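Local coordinates for protein cellulase (Soil metagenome, PDB 5I2U) that probably hydrolyses the beta-1,4 glycosidic bonds of cellulose as a salt-tolerant, TIM-barrel cellulase of glycoside hydrolase family 5, at residues I42-S47 / E238-G243; E159-P164 / E170-Y175. All coordinates share one frame; numbering follows the deposited sequence.

Contact 1: residues I42-S47 / E238-G243; sequences IGTQLS and EAIAKG
Gln45 O, just behind the Thr44 that touches Ile240, is gripped twice: Ile42 N approaches at 3.0 Å and, from the opposite face of the carbonyl plane, Ser47 OG at 2.7 Å, 55° out of that plane. Thr44 is held out by a type II' turn closing the hairpin of strands 40-42 and 45-47, where Gly43, with its positive phi, fits the first corner. Across the contact the carbonyl oxygen of Ile240 takes the backbone N-H of Gly243 at 3.0 Å, and Thr44 lays its methyl CG2 against the same Ile240 O at 3.5 Å. That backbone bond belongs to a Schellman motif, which ends helix 230-241; Gly243 is its C-prime residue and suits the place because its phi, too, is positive. The methyl also reaches the carbonyl carbon of Gly243, with CG2 and C 3.9 Å apart. Thr44 OG1 lies between its own backbone N and carbonyl carbon (chi1 64°), which sends CG2 to the helix end while OG1 comes only loosely up to Ile240 CG2, at 4.2 Å. The two side chains meet at about a right angle. Ile240 also touches Val246 of strand 246-252, and a phosphate, probably from the crystallisation liquor, lies beside its side chain. Polar bonds thus fix each partner separately, whereas the join itself is a small surface touch by van der Waals contact, in which a threonine methyl rests on a helix terminus.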
loop_
_atom_site.group_PDB
_atom_site.type_symbol
_atom_site.label_atom_id
_atom_site.label_comp_id
_atom_site.label_asym_id
_atom_site.label_seq_id
_atom_site.Cartn_x
_atom_site.Cartn_y
_atom_site.Cartn_z
ATOM N N ILE A 42 11.424 4.055 13.701
ATOM C CA ILE A 42 12.246 3.951 14.899
ATOM C C ILE A 42 12.075 2.547 15.433
ATOM O O ILE A 42 10.972 2.169 15.807
ATOM C CB ILE A 42 11.834 4.967 15.976
ATOM C CG1 ILE A 42 11.424 6.288 15.329
ATOM C CG2 ILE A 42 12.986 5.149 16.966
ATOM C CD1 ILE A 42 10.780 7.257 16.296
ATOM N N GLY A 43 13.171 1.791 15.491
ATOM C CA GLY A 43 13.109 0.353 15.716
ATOM C C GLY A 43 12.196 -0.215 14.642
ATOM O O GLY A 43 12.511 -0.145 13.447
ATOM N N THR A 44 11.031 -0.700 15.057
ATOM C CA THR A 44 10.035 -1.244 14.129
ATOM C C THR A 44 8.874 -0.284 13.846
ATOM O O THR A 44 8.076 -0.539 12.952
ATOM C CB THR A 44 9.439 -2.547 14.695
ATOM O OG1 THR A 44 8.728 -2.256 15.910
ATOM C CG2 THR A 44 10.549 -3.574 14.943
ATOM N N GLN A 45 8.776 0.808 14.597
ATOM C CA GLN A 45 7.553 1.580 14.655
ATOM C C GLN A 45 7.594 2.753 13.693
ATOM O O GLN A 45 8.448 3.634 13.811
ATOM C CB GLN A 45 7.312 2.082 16.090
ATOM C CG GLN A 45 6.016 2.857 16.303
ATOM C CD GLN A 45 4.791 2.058 15.889
ATOM O OE1 GLN A 45 4.643 0.892 16.283
ATOM N NE2 GLN A 45 3.910 2.671 15.087
ATOM N N LEU A 46 6.652 2.770 12.750
ATOM C CA LEU A 46 6.441 3.933 11.882
ATOM C C LEU A 46 6.056 5.092 12.777
ATOM O O LEU A 46 5.177 4.942 13.614
ATOM C CB LEU A 46 5.324 3.654 10.880
ATOM C CG LEU A 46 4.946 4.805 9.944
ATOM C CD1 LEU A 46 6.082 5.115 8.974
ATOM C CD2 LEU A 46 3.676 4.461 9.194
ATOM N N SER A 47 6.732 6.233 12.622
ATOM C CA SER A 47 6.585 7.371 13.556
ATOM C C SER A 47 6.548 8.714 12.819
ATOM O O SER A 47 6.946 8.785 11.654
ATOM C CB SER A 47 7.731 7.356 14.590
ATOM O OG SER A 47 8.031 6.026 15.053
ATOM N N GLU A 238 6.596 -12.683 14.962
ATOM C CA GLU A 238 7.966 -13.214 15.061
ATOM C C GLU A 238 9.021 -12.367 14.349
ATOM O O GLU A 238 10.145 -12.240 14.847
ATOM C CB GLU A 238 8.023 -14.628 14.491
ATOM N N ALA A 239 8.667 -11.824 13.180
ATOM C CA ALA A 239 9.567 -10.944 12.431
ATOM C C ALA A 239 9.738 -9.600 13.137
ATOM O O ALA A 239 10.862 -9.109 13.284
ATOM C CB ALA A 239 9.067 -10.745 11.012
ATOM N N ILE A 240 8.626 -9.027 13.595
ATOM C CA ILE A 240 8.656 -7.782 14.382
ATOM C C ILE A 240 9.561 -7.906 15.619
ATOM O O ILE A 240 10.308 -6.971 15.933
ATOM C CB ILE A 240 7.238 -7.339 14.832
ATOM C CG1 ILE A 240 6.370 -6.958 13.621
ATOM C CG2 ILE A 240 7.310 -6.155 15.796
ATOM C CD1 ILE A 240 4.878 -7.054 13.868
ATOM N N ALA A 241 9.469 -9.047 16.312
ATOM C CA ALA A 241 10.322 -9.361 17.479
ATOM C C ALA A 241 11.817 -9.393 17.122
ATOM O O ALA A 241 12.650 -8.894 17.881
ATOM C CB ALA A 241 9.903 -10.686 18.103
ATOM N N LYS A 242 12.143 -9.936 15.950
ATOM C CA LYS A 242 13.515 -9.888 15.428
ATOM C C LYS A 242 13.900 -8.543 14.768
ATOM O O LYS A 242 14.884 -8.481 14.027
ATOM C CB LYS A 242 13.747 -11.053 14.460
ATOM C CG LYS A 242 13.619 -12.418 15.109
ATOM C CD LYS A 242 13.829 -13.524 14.090
ATOM C CE LYS A 242 13.825 -14.895 14.744
ATOM N NZ LYS A 242 14.189 -15.950 13.759
ATOM N N GLY A 243 13.146 -7.473 15.036
ATOM C CA GLY A 243 13.484 -6.129 14.547
ATOM C C GLY A 243 13.112 -5.788 13.102
ATOM O O GLY A 243 13.721 -4.902 12.511
#

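Contact 2: residues E159-P164 / E170-Y175; sequences EIWNEP and EEVKTY
Tyr175 leaves helix 169-186 toward Trp161 and Ile160, and every part of its side chain finds a neighbour in the loop 160-164. Its CB lies 4.0 Å from Trp161 CZ3. With CG anti to the backbone N (chi1 169°), the ring crosses the indole at a slant, planes inclined at 46°, and Trp161 CE3 sits over the centre of one phenol face, within 3.5 Å of Tyr175 CD1. CG, CD2 and CE2 also lie against Trp161 CE3, while CE1 and CZ are close both to that atom and to Ile160 O. CE1 further meets Ile160 CD1 at 4.2 Å. At the tip the hydroxyl donates to the main chain, Tyr175 OH lying 2.6 Å from Ile160 O and tilted 24° from the carbonyl plane. Tyrosine suits the place, bringing a flat apolar surface and a single donor to a buried oxygen. One turn earlier, branched Val172 lies against the six-membered ring of the indole, its CG2 reaching Trp161 CZ3 at 3.8 Å, while Pro164 CG rests over an indole face. A phenylalanine at Tyr175 would probably keep the ring packing but leave the buried Ile160 O without this donor. The loop holds the Asn-Glu-Pro sequence that in family 5 relatives carries the acid/base glutamate, so this apolar packing with one short polar bond probably helps to position Glu163, which itself hydrogen-bonds His222.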
loop_
_atom_site.group_PDB
_atom_site.type_symbol
_atom_site.label_atom_id
_atom_site.label_comp_id
_atom_site.label_asym_id
_atom_site.label_seq_id
_atom_site.Cartn_x
_atom_site.Cartn_y
_atom_site.Cartn_z
ATOM N N GLU A 159 6.644 2.135 -2.738
ATOM C CA GLU A 159 6.513 0.700 -2.555
ATOM C C GLU A 159 7.084 0.025 -3.793
ATOM O O GLU A 159 6.472 0.017 -4.856
ATOM C CB GLU A 159 5.071 0.306 -2.323
ATOM C CG GLU A 159 4.921 -1.166 -1.981
ATOM C CD GLU A 159 3.490 -1.583 -1.768
ATOM O OE1 GLU A 159 2.611 -0.699 -1.793
ATOM O OE2 GLU A 159 3.255 -2.797 -1.567
ATOM N N ILE A 160 8.260 -0.556 -3.632
ATOM C CA ILE A 160 9.132 -0.832 -4.772
ATOM C C ILE A 160 8.818 -2.110 -5.558
ATOM O O ILE A 160 9.265 -2.257 -6.695
ATOM C CB ILE A 160 10.632 -0.768 -4.369
ATOM C CG1 ILE A 160 11.017 -1.845 -3.352
ATOM C CG2 ILE A 160 10.947 0.605 -3.805
ATOM C CD1 ILE A 160 12.509 -1.984 -3.183
ATOM N N TRP A 161 8.053 -3.024 -4.967
ATOM C CA TRP A 161 7.691 -4.261 -5.649
ATOM C C TRP A 161 6.492 -4.873 -4.939
ATOM O O TRP A 161 6.647 -5.532 -3.896
ATOM C CB TRP A 161 8.878 -5.227 -5.648
ATOM C CG TRP A 161 8.708 -6.453 -6.479
ATOM C CD1 TRP A 161 7.563 -6.908 -7.077
ATOM C CD2 TRP A 161 9.721 -7.409 -6.777
ATOM N NE1 TRP A 161 7.804 -8.085 -7.730
ATOM C CE2 TRP A 161 9.122 -8.421 -7.567
ATOM C CE3 TRP A 161 11.078 -7.515 -6.452
ATOM C CZ2 TRP A 161 9.841 -9.521 -8.055
ATOM C CZ3 TRP A 161 11.795 -8.616 -6.929
ATOM C CH2 TRP A 161 11.172 -9.606 -7.721
ATOM N N ASN A 162 5.307 -4.648 -5.514
ATOM C CA ASN A 162 4.040 -5.033 -4.886
ATOM C C ASN A 162 4.060 -6.416 -4.239
ATOM O O ASN A 162 4.005 -6.539 -3.021
ATOM C CB ASN A 162 2.911 -4.966 -5.906
ATOM C CG ASN A 162 1.620 -5.617 -5.409
ATOM O OD1 ASN A 162 1.216 -5.414 -4.269
ATOM N ND2 ASN A 162 1.002 -6.410 -6.245
ATOM N N GLU A 163 4.148 -7.447 -5.071
ATOM C CA GLU A 163 4.011 -8.814 -4.611
ATOM C C GLU A 163 4.929 -9.696 -5.433
ATOM O O GLU A 163 4.517 -10.244 -6.454
ATOM C CB GLU A 163 2.553 -9.282 -4.742
ATOM C CG GLU A 163 1.670 -8.929 -3.559
ATOM C CD GLU A 163 0.269 -9.506 -3.657
ATOM O OE1 GLU A 163 -0.117 -10.067 -4.693
ATOM O OE2 GLU A 163 -0.476 -9.374 -2.679
ATOM N N PRO A 164 6.195 -9.816 -5.003
ATOM C CA PRO A 164 7.029 -10.851 -5.576
ATOM C C PRO A 164 6.389 -12.213 -5.271
ATOM O O PRO A 164 5.975 -12.443 -4.128
ATOM C CB PRO A 164 8.370 -10.691 -4.850
ATOM C CG PRO A 164 8.303 -9.404 -4.098
ATOM C CD PRO A 164 6.861 -9.062 -3.929
ATOM N N GLU A 170 16.762 -13.744 -1.411
ATOM C CA GLU A 170 18.043 -13.161 -1.854
ATOM C C GLU A 170 17.909 -12.339 -3.145
ATOM O O GLU A 170 18.476 -11.251 -3.253
ATOM C CB GLU A 170 19.119 -14.248 -2.035
ATOM N N GLU A 171 17.167 -12.863 -4.117
ATOM C CA GLU A 171 16.962 -12.171 -5.400
ATOM C C GLU A 171 16.123 -10.881 -5.246
ATOM O O GLU A 171 16.346 -9.889 -5.962
ATOM C CB GLU A 171 16.297 -13.115 -6.397
ATOM C CG GLU A 171 16.271 -12.609 -7.832
ATOM C CD GLU A 171 15.725 -13.632 -8.817
ATOM O OE1 GLU A 171 15.441 -14.789 -8.422
ATOM O OE2 GLU A 171 15.569 -13.277 -10.004
ATOM N N VAL A 172 15.174 -10.914 -4.310
ATOM C CA VAL A 172 14.324 -9.770 -4.027
ATOM C C VAL A 172 15.081 -8.734 -3.187
ATOM O O VAL A 172 14.878 -7.532 -3.350
ATOM C CB VAL A 172 13.002 -10.196 -3.324
ATOM C CG1 VAL A 172 12.124 -8.978 -3.026
ATOM C CG2 VAL A 172 12.234 -11.193 -4.190
ATOM N N LYS A 173 15.938 -9.202 -2.287
ATOM C CA LYS A 173 16.807 -8.311 -1.497
ATOM C C LYS A 173 17.783 -7.536 -2.381
ATOM O O LYS A 173 18.048 -6.373 -2.116
ATOM C CB LYS A 173 17.592 -9.112 -0.449
ATOM C CG LYS A 173 18.352 -8.288 0.587
ATOM C CD LYS A 173 19.339 -9.167 1.340
ATOM C CE LYS A 173 20.041 -8.426 2.459
ATOM N NZ LYS A 173 21.404 -8.975 2.705
ATOM N N THR A 174 18.333 -8.194 -3.402
ATOM C CA THR A 174 19.275 -7.557 -4.328
ATOM C C THR A 174 18.576 -6.463 -5.115
ATOM O O THR A 174 19.050 -5.335 -5.160
ATOM C CB THR A 174 19.886 -8.584 -5.301
ATOM O OG1 THR A 174 20.426 -9.693 -4.558
ATOM C CG2 THR A 174 20.998 -7.948 -6.153
ATOM N N TYR A 175 17.441 -6.809 -5.718
ATOM C CA TYR A 175 16.563 -5.844 -6.381
ATOM C C TYR A 175 16.289 -4.646 -5.486
ATOM O O TYR A 175 16.371 -3.490 -5.917
ATOM C CB TYR A 175 15.245 -6.541 -6.747
ATOM C CG TYR A 175 14.079 -5.676 -7.218
ATOM C CD1 TYR A 175 13.338 -4.893 -6.317
ATOM C CD2 TYR A 175 13.676 -5.688 -8.548
ATOM C CE1 TYR A 175 12.257 -4.130 -6.733
ATOM C CE2 TYR A 175 12.588 -4.925 -8.976
ATOM C CZ TYR A 175 11.876 -4.151 -8.064
ATOM O OH TYR A 175 10.796 -3.393 -8.478
#

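Overall arrangement
Both contacts sit on one TIM-barrel domain, contact 1 joining a small hairpin to a barrel helix, but they lie near different ends of it. Contact 2 follows the C-terminal end of strand 156-159, the side on which family 5 enzymes build their active site; Glu163 and Asn162 there make weak hydrogen bonds to a glycerol, probably from the crystallisation liquor. Contact 1 lies where helix 230-241 turns back to the start of strand 246-252, beside the hairpin whose Leu46 packs on Phe247. Their centres are 19 Å apart, their nearest atoms about 12 Å, and contact 2 is nested in the chain loop that contact 1 closes. The magnesium ion is about 14 Å from the Ile160 side chain, bound instead around Gly151, Asp187, Asp189 and Asn190.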